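Local coordinates for Dbv8 protein (Nonomuraea, PDB 4MFZ) that probably transfers a long fatty acyl chain from acyl-CoA to an amino group of a glycopeptide antibiotic, as a GNAT-type N-acyltransferase, at residues A[142-146]-A[188-194]; A[279-284]-A[332-336]. All blocks are in the same frame, centred on the assembly; numbering follows the deposited sequence.

In the fold
From the N terminus the chain first lays down a series of helices. Interaction 1 closes a mostly helical loop: helix 130-148 meets the end of helix 182-192 and the start of strand 193-196. That strand is one outer edge of the six-stranded mixed sheet. The chain then runs on through the sheet. Interaction 2 closes a second loop, where strand 330-337 pairs with strand 281-289 at the other edge. The two loops follow one another and neither nest nor cross. The centres of interactions 1 and 2 lie about 28 Å apart. Interaction 1 ties the helical N-terminal part to the sheet. Interaction 2 joins two sheet strands and places Trp-280 against the acyl chain of decanoyl-CoA.

Interaction 1: residues A[142-146]-A[188-194]; sequences LRRFH and LVRGLVY
Leu-142, Phe-145 and His-146 of helix 130-148 pack against the C-terminal end of helix 182-192 and the strand that follows it. The contact is buried, and a single water bridges it. The two helix segments run in similar directions, 28° apart, with their axes 8.8 Å from each other at closest approach. Leu-142 reaches across with CG anti to the backbone N (chi1 179°). Leu-142 CD2 comes to 3.5 Å from Val-189 O and 3.6 Å from Gly-191 N. Its other methyl, CD1, lies over the centre of the His-146 ring. Phe-145 puts CE2 3.7 Å from Gly-191 O, which sits at the ring edge, near its plane.

The side chains of His-146 and Tyr-194 come from opposite directions, and their rings meet obliquely, with planes at 35°. His-146 NE2 is 3.2 Å from Tyr-194 CE2. The same NE2 bonds in plane to the water at 3.0 Å, and this water also donates to Leu-188 O and Val-193 O. On the other side of the imidazole, ND1 bonds to Thr-156 OG1. Both ring nitrogens therefore have partners, which should fix the ring's rotation. Tyr-194 OH donates to Gly-191 O at 2.7 Å, from well above the carbonyl plane, and so ties the new strand back to the helix end. The backbone of Tyr-194 is hydrogen-bonded to that of Tyr-201 on the next strand. Gly-191 has positive phi and is the C-prime residue of a Schellman motif, with Leu-192 N bonded to Leu-187 O and Gly-191 N to Leu-188 O, the classic way to end an alpha-helix.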
loop_
_atom_site.group_PDB
_atom_site.type_symbol
_atom_site.label_atom_id
_atom_site.label_comp_id
_atom_site.label_asym_id
_atom_site.label_seq_id
_atom_site.Cartn_x
_atom_site.Cartn_y
_atom_site.Cartn_z
ATOM N N LEU A 142 -14.936 -3.145 -6.266
ATOM C CA LEU A 142 -14.466 -3.286 -4.896
ATOM C C LEU A 142 -15.641 -3.111 -3.925
ATOM O O LEU A 142 -15.823 -3.899 -2.986
ATOM C CB LEU A 142 -13.354 -2.237 -4.600
ATOM C CG LEU A 142 -12.755 -2.220 -3.198
ATOM C CD1 LEU A 142 -13.672 -1.454 -2.253
ATOM C CD2 LEU A 142 -12.551 -3.631 -2.685
ATOM N N ARG A 143 -16.404 -2.057 -4.151
ATOM C CA ARG A 143 -17.561 -1.728 -3.350
ATOM C C ARG A 143 -18.646 -2.768 -3.456
ATOM O O ARG A 143 -19.251 -3.103 -2.446
ATOM C CB ARG A 143 -18.059 -0.326 -3.679
ATOM C CG ARG A 143 -17.193 0.699 -2.940
ATOM C CD ARG A 143 -17.177 2.077 -3.574
ATOM N NE ARG A 143 -18.178 3.039 -3.089
ATOM C CZ ARG A 143 -18.938 2.941 -1.989
ATOM N NH1 ARG A 143 -18.867 1.887 -1.159
ATOM N NH2 ARG A 143 -19.801 3.929 -1.718
ATOM N N ARG A 144 -18.867 -3.325 -4.654
ATOM C CA ARG A 144 -19.767 -4.473 -4.732
ATOM C C ARG A 144 -19.291 -5.635 -3.856
ATOM O O ARG A 144 -20.095 -6.232 -3.135
ATOM C CB ARG A 144 -20.008 -4.921 -6.171
ATOM C CG ARG A 144 -20.957 -4.001 -6.918
ATOM C CD ARG A 144 -21.350 -4.583 -8.272
ATOM N NE ARG A 144 -20.221 -4.829 -9.164
ATOM C CZ ARG A 144 -19.737 -3.961 -10.047
ATOM N NH1 ARG A 144 -20.255 -2.740 -10.168
ATOM N NH2 ARG A 144 -18.706 -4.320 -10.804
ATOM N N PHE A 145 -17.998 -5.949 -3.884
ATOM C CA PHE A 145 -17.448 -7.012 -3.008
ATOM C C PHE A 145 -17.636 -6.723 -1.494
ATOM O O PHE A 145 -18.077 -7.580 -0.733
ATOM C CB PHE A 145 -15.965 -7.284 -3.304
ATOM C CG PHE A 145 -15.379 -8.381 -2.445
ATOM C CD1 PHE A 145 -15.848 -9.700 -2.557
ATOM C CD2 PHE A 145 -14.387 -8.102 -1.511
ATOM C CE1 PHE A 145 -15.351 -10.718 -1.746
ATOM C CE2 PHE A 145 -13.871 -9.120 -0.710
ATOM C CZ PHE A 145 -14.355 -10.430 -0.819
ATOM N N HIS A 146 -17.278 -5.516 -1.073
ATOM C CA HIS A 146 -17.519 -5.066 0.290
ATOM C C HIS A 146 -18.970 -5.250 0.700
ATOM O O HIS A 146 -19.214 -5.846 1.742
ATOM C CB HIS A 146 -17.052 -3.622 0.470
ATOM C CG HIS A 146 -15.553 -3.468 0.717
ATOM N ND1 HIS A 146 -15.028 -2.350 1.277
ATOM C CD2 HIS A 146 -14.472 -4.336 0.483
ATOM C CE1 HIS A 146 -13.689 -2.476 1.366
ATOM N NE2 HIS A 146 -13.343 -3.685 0.869
ATOM N N LEU A 188 -5.258 -3.946 -1.694
ATOM C CA LEU A 188 -6.361 -3.265 -1.014
ATOM C C LEU A 188 -7.594 -3.185 -1.916
ATOM O O LEU A 188 -8.710 -3.490 -1.493
ATOM C CB LEU A 188 -5.925 -1.866 -0.601
ATOM C CG LEU A 188 -6.973 -1.058 0.197
ATOM C CD1 LEU A 188 -6.261 -0.123 1.190
ATOM C CD2 LEU A 188 -7.853 -0.284 -0.757
ATOM N N VAL A 189 -7.387 -2.808 -3.172
ATOM C CA VAL A 189 -8.508 -2.672 -4.093
ATOM C C VAL A 189 -9.059 -4.021 -4.608
ATOM O O VAL A 189 -10.148 -4.058 -5.189
ATOM C CB VAL A 189 -8.218 -1.660 -5.253
ATOM C CG1 VAL A 189 -7.693 -2.362 -6.487
ATOM C CG2 VAL A 189 -9.496 -0.918 -5.621
ATOM N N ARG A 190 -8.317 -5.104 -4.364
ATOM C CA ARG A 190 -8.831 -6.457 -4.515
ATOM C C ARG A 190 -9.546 -6.979 -3.269
ATOM O O ARG A 190 -9.775 -8.178 -3.173
ATOM C CB ARG A 190 -7.716 -7.440 -4.852
ATOM C CG ARG A 190 -7.290 -7.496 -6.305
ATOM C CD ARG A 190 -6.122 -8.483 -6.452
ATOM N NE ARG A 190 -6.584 -9.843 -6.246
ATOM C CZ ARG A 190 -6.059 -10.736 -5.410
ATOM N NH1 ARG A 190 -4.978 -10.468 -4.713
ATOM N NH2 ARG A 190 -6.642 -11.927 -5.304
ATOM N N GLY A 191 -9.889 -6.098 -2.319
ATOM C CA GLY A 191 -10.739 -6.489 -1.177
ATOM C C GLY A 191 -10.030 -7.303 -0.115
ATOM O O GLY A 191 -10.671 -8.005 0.650
ATOM N N LEU A 192 -8.714 -7.183 -0.043
ATOM C CA LEU A 192 -7.871 -7.992 0.858
ATOM C C LEU A 192 -7.165 -7.198 1.974
ATOM O O LEU A 192 -6.334 -7.760 2.716
ATOM C CB LEU A 192 -6.779 -8.711 0.031
ATOM C CG LEU A 192 -6.998 -10.188 -0.343
ATOM C CD1 LEU A 192 -8.463 -10.538 -0.451
ATOM C CD2 LEU A 192 -6.256 -10.654 -1.606
ATOM N N VAL A 193 -7.436 -5.899 2.055
ATOM C CA VAL A 193 -6.858 -5.070 3.140
ATOM C C VAL A 193 -7.996 -4.266 3.747
ATOM O O VAL A 193 -8.796 -3.670 3.014
ATOM C CB VAL A 193 -5.735 -4.103 2.638
ATOM C CG1 VAL A 193 -5.135 -3.282 3.787
ATOM C CG2 VAL A 193 -4.608 -4.871 1.911
ATOM N N TYR A 194 -8.067 -4.254 5.073
ATOM C CA TYR A 194 -9.069 -3.435 5.815
ATOM C C TYR A 194 -8.380 -2.569 6.835
ATOM O O TYR A 194 -7.507 -3.030 7.541
ATOM C CB TYR A 194 -10.154 -4.348 6.445
ATOM C CG TYR A 194 -10.837 -5.049 5.320
ATOM C CD1 TYR A 194 -10.261 -6.194 4.718
ATOM C CD2 TYR A 194 -11.964 -4.483 4.732
ATOM C CE1 TYR A 194 -10.851 -6.773 3.585
ATOM C CE2 TYR A 194 -12.556 -5.065 3.629
ATOM C CZ TYR A 194 -12.009 -6.193 3.066
ATOM O OH TYR A 194 -12.627 -6.698 1.944
HETATM O O HOH W 1 -10.392 -3.789 0.750
#

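Interaction 2: residues A[279-284]-A[332-336]. With MFK (decanoyl-CoA), chain B.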
loop_
_atom_site.group_PDB
_atom_site.type_symbol
_atom_site.label_atom_id
_atom_site.label_comp_id
_atom_site.label_asym_id
_atom_site.label_seq_id
_atom_site.Cartn_x
_atom_site.Cartn_y
_atom_site.Cartn_z
ATOM N N GLY A 279 4.246 -6.814 23.226
ATOM C CA GLY A 279 3.153 -7.755 23.012
ATOM C C GLY A 279 3.453 -8.685 21.855
ATOM O O GLY A 279 2.665 -9.573 21.538
ATOM N N TRP A 280 4.581 -8.447 21.200
ATOM C CA TRP A 280 4.978 -9.194 20.006
ATOM C C TRP A 280 6.043 -10.188 20.338
ATOM O O TRP A 280 6.907 -9.916 21.149
ATOM C CB TRP A 280 5.488 -8.218 18.952
ATOM C CG TRP A 280 4.374 -7.489 18.244
ATOM C CD1 TRP A 280 3.509 -6.513 18.766
ATOM C CD2 TRP A 280 3.942 -7.682 16.856
ATOM N NE1 TRP A 280 2.611 -6.103 17.817
ATOM C CE2 TRP A 280 2.822 -6.758 16.644
ATOM C CE3 TRP A 280 4.374 -8.488 15.800
ATOM C CZ2 TRP A 280 2.168 -6.671 15.424
ATOM C CZ3 TRP A 280 3.711 -8.387 14.574
ATOM C CH2 TRP A 280 2.629 -7.502 14.390
ATOM N N THR A 281 6.014 -11.351 19.698
ATOM C CA THR A 281 7.103 -12.303 19.868
ATOM C C THR A 281 8.040 -12.324 18.655
ATOM O O THR A 281 7.591 -12.490 17.537
ATOM C CB THR A 281 6.601 -13.721 20.208
ATOM O OG1 THR A 281 7.408 -14.665 19.503
ATOM C CG2 THR A 281 5.152 -13.942 19.842
ATOM N N LEU A 282 9.338 -12.121 18.876
ATOM C CA LEU A 282 10.297 -12.029 17.773
ATOM C C LEU A 282 10.649 -13.401 17.199
ATOM O O LEU A 282 10.989 -14.314 17.932
ATOM C CB LEU A 282 11.565 -11.266 18.213
ATOM C CG LEU A 282 11.341 -9.806 18.679
ATOM C CD1 LEU A 282 12.638 -9.130 19.087
ATOM C CD2 LEU A 282 10.626 -8.966 17.626
ATOM N N LEU A 283 10.532 -13.560 15.886
ATOM C CA LEU A 283 11.010 -14.773 15.240
ATOM C C LEU A 283 12.546 -14.731 15.161
ATOM O O LEU A 283 13.136 -13.682 14.852
ATOM C CB LEU A 283 10.379 -14.940 13.847
ATOM C CG LEU A 283 8.838 -14.979 13.727
ATOM C CD1 LEU A 283 8.400 -14.757 12.282
ATOM C CD2 LEU A 283 8.216 -16.259 14.283
ATOM N N ASP A 284 13.199 -15.847 15.473
ATOM C CA ASP A 284 14.644 -15.942 15.244
ATOM C C ASP A 284 14.906 -16.360 13.809
ATOM O O ASP A 284 14.443 -17.417 13.370
ATOM C CB ASP A 284 15.315 -16.936 16.191
ATOM C CG ASP A 284 15.126 -16.574 17.642
ATOM O OD1 ASP A 284 15.294 -15.381 17.994
ATOM O OD2 ASP A 284 14.803 -17.489 18.430
ATOM N N ARG A 332 13.136 -6.714 12.044
ATOM C CA ARG A 332 12.821 -8.033 12.612
ATOM C C ARG A 332 11.407 -8.437 12.242
ATOM O O ARG A 332 10.541 -7.575 12.043
ATOM C CB ARG A 332 13.012 -8.092 14.144
ATOM C CG ARG A 332 14.279 -7.429 14.673
ATOM C CD ARG A 332 15.525 -8.293 14.533
ATOM N NE ARG A 332 15.669 -9.128 15.714
ATOM C CZ ARG A 332 15.271 -10.385 15.770
ATOM N NH1 ARG A 332 14.742 -10.929 14.709
ATOM N NH2 ARG A 332 15.405 -11.093 16.872
ATOM N N SER A 333 11.197 -9.750 12.159
ATOM C CA SER A 333 9.890 -10.341 11.940
ATOM C C SER A 333 9.304 -10.753 13.264
ATOM O O SER A 333 10.010 -11.231 14.148
ATOM C CB SER A 333 10.007 -11.569 11.025
ATOM O OG SER A 333 10.493 -11.154 9.772
ATOM N N GLY A 334 8.010 -10.546 13.422
ATOM C CA GLY A 334 7.379 -10.854 14.695
ATOM C C GLY A 334 5.984 -11.407 14.478
ATOM O O GLY A 334 5.476 -11.324 13.369
ATOM N N ARG A 335 5.382 -11.960 15.533
ATOM C CA ARG A 335 3.967 -12.367 15.516
ATOM C C ARG A 335 3.248 -11.985 16.813
ATOM O O ARG A 335 3.864 -11.931 17.866
ATOM C CB ARG A 335 3.803 -13.887 15.401
ATOM C CG ARG A 335 4.463 -14.600 14.241
ATOM C CD ARG A 335 4.390 -16.109 14.492
ATOM N NE ARG A 335 4.616 -16.400 15.918
ATOM C CZ ARG A 335 3.829 -17.134 16.704
ATOM N NH1 ARG A 335 2.743 -17.726 16.217
ATOM N NH2 ARG A 335 4.149 -17.292 17.982
ATOM N N ILE A 336 1.936 -11.792 16.713
ATOM C CA ILE A 336 0.989 -11.913 17.832
ATOM C C ILE A 336 0.146 -13.227 17.715
ATOM O O ILE A 336 -0.072 -13.658 16.607
ATOM C CB ILE A 336 -0.026 -10.739 17.765
ATOM C CG1 ILE A 336 0.655 -9.374 17.741
ATOM C CG2 ILE A 336 -0.977 -10.791 18.939
ATOM C CD1 ILE A 336 -0.279 -8.266 17.276
HETATM C CCG MFK B . 4.636 -0.898 18.173
HETATM C CCF MFK B . 4.047 -2.305 18.243
HETATM C CCE MFK B . 3.736 -2.789 16.843
HETATM C CCD MFK B . 5.010 -3.312 16.228
HETATM C CCC MFK B . 4.635 -4.272 15.116
HETATM C CCB MFK B . 5.105 -3.731 13.788
HETATM C CCA MFK B . 5.029 -4.864 12.781
HETATM C CBZ MFK B . 3.977 -4.501 11.744
HETATM C CAK MFK B . 4.650 -4.253 10.408
HETATM C CAJ MFK B . 4.431 -2.796 9.979
HETATM O OAL MFK B . 3.393 -2.182 10.247
HETATM S SAI MFK B . 5.769 -2.130 9.065
HETATM C CAH MFK B . 5.242 -0.385 8.795
HETATM C CAG MFK B . 5.344 0.463 10.068
HETATM N NAF MFK B . 4.809 1.793 9.733
HETATM C CAE MFK B . 5.535 2.922 9.830
HETATM O OAM MFK B . 6.689 2.966 10.250
HETATM C CAD MFK B . 4.790 4.208 9.414
HETATM C CAC MFK B . 5.625 5.446 9.794
HETATM N NAB MFK B . 5.921 5.456 11.241
HETATM C CAA MFK B . 5.149 6.194 12.053
HETATM O OAO MFK B . 4.190 6.865 11.642
HETATM C CAN MFK B . 5.531 6.208 13.540
HETATM O OAU MFK B . 6.850 5.650 13.740
HETATM C CAP MFK B . 4.495 5.507 14.446
HETATM C CAR MFK B . 4.312 4.067 13.993
HETATM C CAS MFK B . 3.130 6.189 14.422
HETATM C CAQ MFK B . 5.011 5.514 15.882
HETATM O OAT MFK B . 5.189 6.859 16.269
HETATM P PAV MFK B . 5.022 7.352 17.795
HETATM O OAX MFK B . 3.740 6.901 18.360
HETATM O OAW MFK B . 5.356 8.805 17.839
HETATM O OAY MFK B . 6.224 6.476 18.411
HETATM P PAZ MFK B . 6.990 6.709 19.802
HETATM O OBA MFK B . 7.747 5.354 20.085
HETATM O OBB MFK B . 6.104 7.073 20.928
HETATM O "O5'" MFK B . 8.208 7.705 19.458
HETATM C "C5'" MFK B . 9.167 8.120 20.404
HETATM C "C4'" MFK B . 10.087 9.129 19.709
HETATM O "O4'" MFK B . 10.438 8.794 18.310
HETATM C "C3'" MFK B . 9.428 10.483 19.603
HETATM O "O3'" MFK B . 10.464 11.464 19.652
HETATM P PBV MFK B . 10.259 12.765 20.597
HETATM O OBW MFK B . 9.184 13.599 19.787
HETATM O OBY MFK B . 11.706 13.503 20.560
HETATM O OBX MFK B . 9.714 12.514 21.929
HETATM C "C2'" MFK B . 8.801 10.404 18.208
HETATM O "O2'" MFK B . 8.482 11.666 17.653
HETATM C "C1'" MFK B . 9.904 9.777 17.409
HETATM N N9 MFK B . 9.373 9.110 16.191
HETATM C C8 MFK B . 8.712 7.948 16.145
HETATM N N7 MFK B . 8.421 7.693 14.862
HETATM C C5 MFK B . 8.953 8.670 14.111
HETATM C C4 MFK B . 9.536 9.539 14.944
HETATM N N3 MFK B . 10.190 10.607 14.464
HETATM C C2 MFK B . 10.226 10.996 13.031
HETATM N N1 MFK B . 9.545 9.967 12.220
HETATM C C6 MFK B . 8.971 8.892 12.781
HETATM N N6 MFK B . 8.379 7.992 11.997
#
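Trp-280 and Ile-336 meet ring face to side chain beside the acyl tail of decanoyl-CoA. From CB, which stays 4.2 Å from Arg-335 O, the tryptophan has CG anti to its own carbonyl carbon (chi1 -77°), and the indole swings in beside strand 330-337. CG and CD1 look onto Ile-336 CG1. Ile-336 CG1 sits over the five-membered ring of Trp-280, 3.7 Å from its centroid, in a CH-pi contact. Trp-280 CD2 lies between Ile-336 CG1 on one face and ligand carbon CCC on the other. NE1 lies near Ile-336 CD1 and the ligand carbon CCE, and bonds to Tyr-229 OH, which would help hold the ring in place. Trp-280 CE2 touches ligand carbon CCC at 3.4 Å, on the face opposite Ile-336. CZ2 has Ile-336 CD1 and CCC as neighbours. CH2 reaches CCC and CCA. On the benzo edge Trp-280 CE3 is 3.6 Å from Gly-334 C. CZ3 lies near Gly-334 O.

The frame is an antiparallel pair at the edge of the GNAT-like sheet. Thr-281 and Arg-335 form a hydrogen-bonded pair: Thr-281 N donates to Arg-335 O almost straight (176°), and Arg-335 N returns a bond to Thr-281 O. Leu-282 and Gly-334 are a non-hydrogen-bonded pair, followed by Leu-283 N to Ser-333 O at 3.0 Å. Leu-283 CD2 rests on the aliphatic part of Arg-335, 3.8 Å from its CD. The Arg-332 side chain bends twice, and NH1 donates to Leu-283 O at 3.2 Å, with the oxygen close to the guanidinium plane.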